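Local coordinates for possible acyl-[acyl-carrier protein] desaturase DESA2 (acyl-[acp] desaturase) (stearoyl-acp desaturase) (Mycobacterium tuberculosis, PDB 1ZA0) that probably acts as a di-iron acyl-ACP desaturase in mycobacterial fatty acid biosynthesis, at residues A[152-156]-A[196-200]; A[212-216]-A[263-269]. One frame throughout, in Å; residues are numbered along the deposited sequence.

Contact 1: A[152-156]-A[196-200]; sequences LVYMA and FANLV
M155 and F196 meet face-on: CB of M155 stands 3.8 Å from the centroid of the F196 ring, 12° off the ring normal, in a CH-pi contact. The M155 side chain, bent at both chi2 and chi3, curls back so that its SD remains above the same face, 5.3 Å from the centroid, a distant Met-aromatic contact, while CE reaches CE2 of the F196 ring. At the ring's edge, near its plane, CD2 of L152 lies 4.1 Å from F196 CD1 and also packs on L199 CD1 at 3.8 Å. Farther along, V200 presses CG2 to 3.5 Å from L152 O and also touches V153. A156 suits the closest backbone approach, 5.1 Å between its CA and that of F196, because a lone methyl fits between the helices and rests on A197. The segment axes approach to 8.4 Å and run roughly antiparallel, at 142°, as in the metal-binding four-helix bundle of this family. F196 lies close to E159 and H192, ligands of the bound manganese, and its ring stacks edge-to-face with W99 and W103 of helix 95-121. Helix 9-27 adjoins L152 and L199, and helix 208-221 adjoins V153 and V200.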
ATOM      1  N   LEU A 152      -8.355  10.718  -7.432  1.00 35.53           N
ATOM      2  CA  LEU A 152      -6.920  10.846  -7.601  1.00 34.47           C
ATOM      3  C   LEU A 152      -6.306  11.287  -6.296  1.00 33.33           C
ATOM      4  O   LEU A 152      -5.223  10.839  -5.961  1.00 32.42           O
ATOM      5  CB  LEU A 152      -6.535  11.782  -8.761  1.00 35.84           C
ATOM      6  CG  LEU A 152      -6.957  11.356 -10.161  1.00 35.94           C
ATOM      7  CD1 LEU A 152      -6.789  12.563 -11.223  1.00 38.36           C
ATOM      8  CD2 LEU A 152      -6.182  10.122 -10.607  1.00 36.75           C
ATOM      9  N   VAL A 153      -6.992  12.161  -5.558  1.00 33.00           N
ATOM     10  CA  VAL A 153      -6.516  12.655  -4.286  1.00 33.59           C
ATOM     11  C   VAL A 153      -6.467  11.478  -3.262  1.00 34.10           C
ATOM     12  O   VAL A 153      -5.488  11.319  -2.590  1.00 32.38           O
ATOM     13  CB  VAL A 153      -7.410  13.764  -3.764  1.00 33.33           C
ATOM     14  CG1 VAL A 153      -7.127  14.083  -2.282  1.00 34.60           C
ATOM     15  CG2 VAL A 153      -7.229  15.061  -4.684  1.00 34.96           C
ATOM     16  N   TYR A 154      -7.553  10.706  -3.195  1.00 33.24           N
ATOM     17  CA  TYR A 154      -7.624   9.536  -2.339  1.00 34.12           C
ATOM     18  C   TYR A 154      -6.446   8.583  -2.617  1.00 32.37           C
ATOM     19  O   TYR A 154      -5.790   8.174  -1.690  1.00 34.05           O
ATOM     20  CB  TYR A 154      -8.957   8.800  -2.514  1.00 35.45           C
ATOM     21  CG  TYR A 154      -8.999   7.498  -1.756  1.00 37.29           C
ATOM     22  CD1 TYR A 154      -9.256   7.470  -0.358  1.00 42.00           C
ATOM     23  CD2 TYR A 154      -8.694   6.322  -2.384  1.00 37.46           C
ATOM     24  CE1 TYR A 154      -9.257   6.224   0.348  1.00 44.34           C
ATOM     25  CE2 TYR A 154      -8.701   5.110  -1.690  1.00 39.55           C
ATOM     26  CZ  TYR A 154      -8.968   5.078  -0.348  1.00 42.23           C
ATOM     27  OH  TYR A 154      -8.951   3.846   0.279  1.00 51.08           O
ATOM     28  N   MET A 155      -6.214   8.231  -3.876  1.00 31.61           N
ATOM     29  CA  MET A 155      -5.162   7.343  -4.239  1.00 31.18           C
ATOM     30  C   MET A 155      -3.767   7.883  -3.888  1.00 31.26           C
ATOM     31  O   MET A 155      -2.905   7.104  -3.461  1.00 30.51           O
ATOM     32  CB  MET A 155      -5.213   7.010  -5.709  1.00 31.26           C
ATOM     33  CG  MET A 155      -6.389   6.152  -6.119  1.00 34.72           C
ATOM     34  SD  MET A 155      -6.545   4.614  -5.188  1.00 36.35           S
ATOM     35  CE  MET A 155      -4.966   3.824  -5.740  1.00 38.57           C
ATOM     36  N   ALA A 156      -3.563   9.199  -3.977  1.00 28.69           N
ATOM     37  CA  ALA A 156      -2.273   9.734  -3.618  1.00 29.07           C
ATOM     38  C   ALA A 156      -1.980   9.543  -2.139  1.00 27.75           C
ATOM     39  O   ALA A 156      -0.847   9.155  -1.751  1.00 26.20           O
ATOM     40  CB  ALA A 156      -2.180  11.260  -4.029  1.00 29.46           C
ATOM     41  N   PHE A 196       0.316   9.035  -8.859  1.00 29.19           N
ATOM     42  CA  PHE A 196      -0.950   9.667  -8.512  1.00 29.47           C
ATOM     43  C   PHE A 196      -0.765  11.096  -8.053  1.00 29.64           C
ATOM     44  O   PHE A 196      -1.583  11.989  -8.349  1.00 28.90           O
ATOM     45  CB  PHE A 196      -1.772   8.880  -7.483  1.00 30.53           C
ATOM     46  CG  PHE A 196      -2.323   7.585  -8.040  1.00 31.33           C
ATOM     47  CD1 PHE A 196      -3.313   7.602  -9.026  1.00 32.67           C
ATOM     48  CD2 PHE A 196      -1.833   6.369  -7.604  1.00 32.35           C
ATOM     49  CE1 PHE A 196      -3.820   6.416  -9.547  1.00 32.84           C
ATOM     50  CE2 PHE A 196      -2.337   5.170  -8.122  1.00 32.92           C
ATOM     51  CZ  PHE A 196      -3.311   5.207  -9.111  1.00 35.76           C
ATOM     52  N   ALA A 197       0.273  11.324  -7.272  1.00 29.09           N
ATOM     53  CA  ALA A 197       0.462  12.674  -6.750  1.00 28.11           C
ATOM     54  C   ALA A 197       0.771  13.665  -7.895  1.00 27.15           C
ATOM     55  O   ALA A 197       0.451  14.834  -7.798  1.00 25.06           O
ATOM     56  CB  ALA A 197       1.579  12.693  -5.730  1.00 29.01           C
ATOM     57  N   ASN A 198       1.471  13.218  -8.931  1.00 26.51           N
ATOM     58  CA  ASN A 198       1.773  14.122 -10.036  1.00 27.28           C
ATOM     59  C   ASN A 198       0.440  14.503 -10.771  1.00 29.00           C
ATOM     60  O   ASN A 198       0.285  15.637 -11.236  1.00 29.98           O
ATOM     61  CB  ASN A 198       2.811  13.483 -10.998  1.00 24.90           C
ATOM     62  CG  ASN A 198       4.215  13.478 -10.425  1.00 26.92           C
ATOM     63  OD1 ASN A 198       4.469  14.219  -9.439  1.00 26.56           O
ATOM     64  ND2 ASN A 198       5.170  12.672 -11.051  1.00 24.00           N
ATOM     65  N   LEU A 199      -0.516  13.570 -10.828  1.00 29.63           N
ATOM     66  CA  LEU A 199      -1.794  13.814 -11.496  1.00 29.73           C
ATOM     67  C   LEU A 199      -2.542  14.828 -10.684  1.00 29.69           C
ATOM     68  O   LEU A 199      -3.177  15.731 -11.238  1.00 28.92           O
ATOM     69  CB  LEU A 199      -2.611  12.549 -11.679  1.00 31.66           C
ATOM     70  CG  LEU A 199      -2.044  11.444 -12.524  1.00 32.91           C
ATOM     71  CD1 LEU A 199      -2.988  10.231 -12.706  1.00 35.84           C
ATOM     72  CD2 LEU A 199      -1.717  11.991 -13.826  1.00 39.83           C
ATOM     73  N   VAL A 200      -2.443  14.724  -9.369  1.00 28.45           N
ATOM     74  CA  VAL A 200      -3.076  15.642  -8.466  1.00 29.39           C
ATOM     75  C   VAL A 200      -2.481  17.062  -8.581  1.00 31.18           C
ATOM     76  O   VAL A 200      -3.211  18.084  -8.488  1.00 30.35           O
ATOM     77  CB  VAL A 200      -3.019  15.184  -7.022  1.00 29.41           C
ATOM     78  CG1 VAL A 200      -3.476  16.261  -6.064  1.00 28.53           C
ATOM     79  CG2 VAL A 200      -3.870  13.914  -6.794  1.00 33.53           C
TER

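Contact 2: A[212-216]-A[263-269]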
ATOM      1  N   ILE A 212      -8.359  21.327  -3.909  1.00 39.10           N
ATOM      2  CA  ILE A 212      -8.173  21.711  -2.529  1.00 40.05           C
ATOM      3  C   ILE A 212      -9.278  21.163  -1.622  1.00 40.88           C
ATOM      4  O   ILE A 212      -8.976  20.643  -0.527  1.00 40.07           O
ATOM      5  CB  ILE A 212      -7.962  23.266  -2.370  1.00 40.73           C
ATOM      6  CG1 ILE A 212      -6.621  23.673  -3.014  1.00 41.91           C
ATOM      7  CG2 ILE A 212      -7.967  23.694  -0.909  1.00 40.26           C
ATOM      8  CD1 ILE A 212      -6.321  25.177  -3.064  1.00 44.44           C
ATOM      9  N   ALA A 213     -10.524  21.277  -2.064  1.00 40.40           N
ATOM     10  CA  ALA A 213     -11.643  20.759  -1.298  1.00 41.52           C
ATOM     11  C   ALA A 213     -11.552  19.252  -1.139  1.00 40.43           C
ATOM     12  O   ALA A 213     -11.866  18.757  -0.103  1.00 40.84           O
ATOM     13  CB  ALA A 213     -12.990  21.120  -1.983  1.00 42.51           C
ATOM     14  N   ALA A 214     -11.158  18.565  -2.198  1.00 39.81           N
ATOM     15  CA  ALA A 214     -10.958  17.133  -2.143  1.00 40.29           C
ATOM     16  C   ALA A 214      -9.838  16.788  -1.138  1.00 39.56           C
ATOM     17  O   ALA A 214      -9.994  15.882  -0.337  1.00 41.22           O
ATOM     18  CB  ALA A 214     -10.694  16.593  -3.504  1.00 39.52           C
ATOM     19  N   ILE A 215      -8.761  17.559  -1.109  1.00 37.75           N
ATOM     20  CA  ILE A 215      -7.662  17.274  -0.208  1.00 38.03           C
ATOM     21  C   ILE A 215      -8.097  17.503   1.216  1.00 39.27           C
ATOM     22  O   ILE A 215      -7.783  16.694   2.127  1.00 38.74           O
ATOM     23  CB  ILE A 215      -6.399  18.121  -0.587  1.00 36.40           C
ATOM     24  CG1 ILE A 215      -5.867  17.696  -1.953  1.00 33.86           C
ATOM     25  CG2 ILE A 215      -5.346  17.997   0.525  1.00 37.98           C
ATOM     26  CD1 ILE A 215      -4.854  18.669  -2.590  1.00 35.17           C
ATOM     27  N   ALA A 216      -8.857  18.574   1.437  1.00 40.73           N
ATOM     28  CA  ALA A 216      -9.389  18.854   2.778  1.00 42.59           C
ATOM     29  C   ALA A 216     -10.269  17.735   3.296  1.00 42.65           C
ATOM     30  O   ALA A 216     -10.111  17.290   4.430  1.00 44.00           O
ATOM     31  CB  ALA A 216     -10.171  20.200   2.791  1.00 43.97           C
ATOM     32  N   LEU A 263       0.987  23.255  -0.362  1.00 33.06           N
ATOM     33  CA  LEU A 263      -0.261  23.770   0.205  1.00 33.39           C
ATOM     34  C   LEU A 263      -0.231  23.995   1.707  1.00 34.72           C
ATOM     35  O   LEU A 263      -1.295  24.078   2.312  1.00 34.19           O
ATOM     36  CB  LEU A 263      -1.430  22.847  -0.156  1.00 31.67           C
ATOM     37  CG  LEU A 263      -1.716  22.719  -1.647  1.00 32.38           C
ATOM     38  CD1 LEU A 263      -2.725  21.620  -1.917  1.00 30.96           C
ATOM     39  CD2 LEU A 263      -2.140  24.065  -2.283  1.00 33.85           C
ATOM     40  N   ALA A 264       0.962  24.011   2.309  1.00 37.81           N
ATOM     41  CA  ALA A 264       1.081  23.999   3.775  1.00 39.89           C
ATOM     42  C   ALA A 264       0.404  25.196   4.448  1.00 40.99           C
ATOM     43  O   ALA A 264      -0.131  25.045   5.534  1.00 42.01           O
ATOM     44  CB  ALA A 264       2.565  23.890   4.247  1.00 39.86           C
ATOM     45  N   GLY A 265       0.390  26.348   3.783  1.00 41.91           N
ATOM     46  CA  GLY A 265      -0.235  27.546   4.322  1.00 42.36           C
ATOM     47  C   GLY A 265      -1.587  27.866   3.732  1.00 43.43           C
ATOM     48  O   GLY A 265      -2.148  28.924   3.956  1.00 43.38           O
ATOM     49  N   GLU A 266      -2.098  26.981   2.904  1.00 44.41           N
ATOM     50  CA  GLU A 266      -3.460  27.093   2.413  1.00 45.20           C
ATOM     51  C   GLU A 266      -4.441  27.144   3.579  1.00 46.52           C
ATOM     52  O   GLU A 266      -4.404  26.265   4.441  1.00 45.19           O
ATOM     53  CB  GLU A 266      -3.758  25.893   1.527  1.00 45.67           C
ATOM     54  CG  GLU A 266      -5.087  25.893   0.830  1.00 46.88           C
ATOM     55  CD  GLU A 266      -5.242  27.067  -0.136  1.00 49.37           C
ATOM     56  OE1 GLU A 266      -4.235  27.515  -0.786  1.00 48.67           O
ATOM     57  OE2 GLU A 266      -6.390  27.521  -0.229  1.00 46.09           O
ATOM     58  N   PRO A 267      -5.271  28.205   3.677  1.00 48.52           N
ATOM     59  CA  PRO A 267      -6.109  28.402   4.877  1.00 48.66           C
ATOM     60  C   PRO A 267      -6.953  27.184   5.330  1.00 48.46           C
ATOM     61  O   PRO A 267      -6.902  26.846   6.490  1.00 48.81           O
ATOM     62  CB  PRO A 267      -7.020  29.607   4.500  1.00 49.00           C
ATOM     63  CG  PRO A 267      -6.263  30.364   3.446  1.00 50.24           C
ATOM     64  CD  PRO A 267      -5.446  29.302   2.698  1.00 49.23           C
ATOM     65  N   SER A 268      -7.686  26.545   4.444  1.00 48.96           N
ATOM     66  CA  SER A 268      -8.552  25.401   4.814  1.00 49.85           C
ATOM     67  C   SER A 268      -7.828  24.053   5.096  1.00 50.57           C
ATOM     68  O   SER A 268      -8.474  23.009   5.306  1.00 50.89           O
ATOM     69  CB  SER A 268      -9.565  25.172   3.708  1.00 50.01           C
ATOM     70  OG  SER A 268      -8.973  24.478   2.624  1.00 50.12           O
ATOM     71  N   LEU A 269      -6.495  24.065   5.064  1.00 50.16           N
ATOM     72  CA  LEU A 269      -5.689  22.852   5.266  1.00 50.02           C
ATOM     73  C   LEU A 269      -4.644  23.010   6.361  1.00 50.19           C
ATOM     74  O   LEU A 269      -4.001  22.040   6.705  1.00 50.00           O
ATOM     75  CB  LEU A 269      -4.946  22.475   3.971  1.00 49.18           C
ATOM     76  CG  LEU A 269      -5.763  22.216   2.699  1.00 48.38           C
ATOM     77  CD1 LEU A 269      -4.822  22.043   1.514  1.00 46.57           C
ATOM     78  CD2 LEU A 269      -6.696  21.010   2.863  1.00 47.46           C
TER
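A type I beta turn, L263 to E266, and the loop that follows it pack against one side of helix 208-221, through I212, I215 and A216. The turn is closed by E266 N bonding to L263 O at 3.1 Å, and L269 N then bonds back to E266 O. These two bonds bend the loop; L263, E266 and S268 point toward the helix, while L269 reaches it with the end of its side chain. L269 brings its CD2 onto the helix backbone, 3.5 Å from A216 CA, tighter than ordinary carbon packing, and 3.6 Å from A216 CB. The small alanine lets the leucine methyl come down so close. I215 branches to meet two leucines, with CG2 against CD2 of L269 at 4.0 Å, the side chains crossing at about a right angle, and CD1 against CD1 of L263 at 3.7 Å. I212 meets E266 from the opposite direction, its CD1 3.6 Å from the carboxylate carbon CD. With CG anti to the backbone N (chi1 -175°) and a bend at chi2, E266 lays its aliphatic CG near I212 as well, while OE1 makes a long, weak ion pair with R208. S268 borders the patch, its OG 3.8 Å from I212 CG2; a small polar residue suits this exposed margin. Behind them, I258 of helix 247-260 touches I215, L263 and L269, and L204 of helix 176-206 touches I212 and L263. The arrangement is that of a loop packed along the flank of a helix, mainly by apolar side chains, with S268 at the exposed edge and E266 laid on I212.

Contact 1 is buried and joins two long helices near the metal site, whereas contact 2 is only partly buried, lies away from that site and sets a loop against a helix. Neither uses a hydrogen bond between its segments. The inner contact includes an aromatic ring beside aliphatic groups and sulfur; the outer one has no ring and mixes branched aliphatics with a carboxylate and a hydroxyl, as its partial exposure allows. They meet directly, V153 CG1 lying 3.8 Å from I215 CG1, so helix 208-221 forms a layer between helix 148-172 and the loop. Helices 176-206 and 208-221 are consecutive, which carries the chain from contact 1 into contact 2.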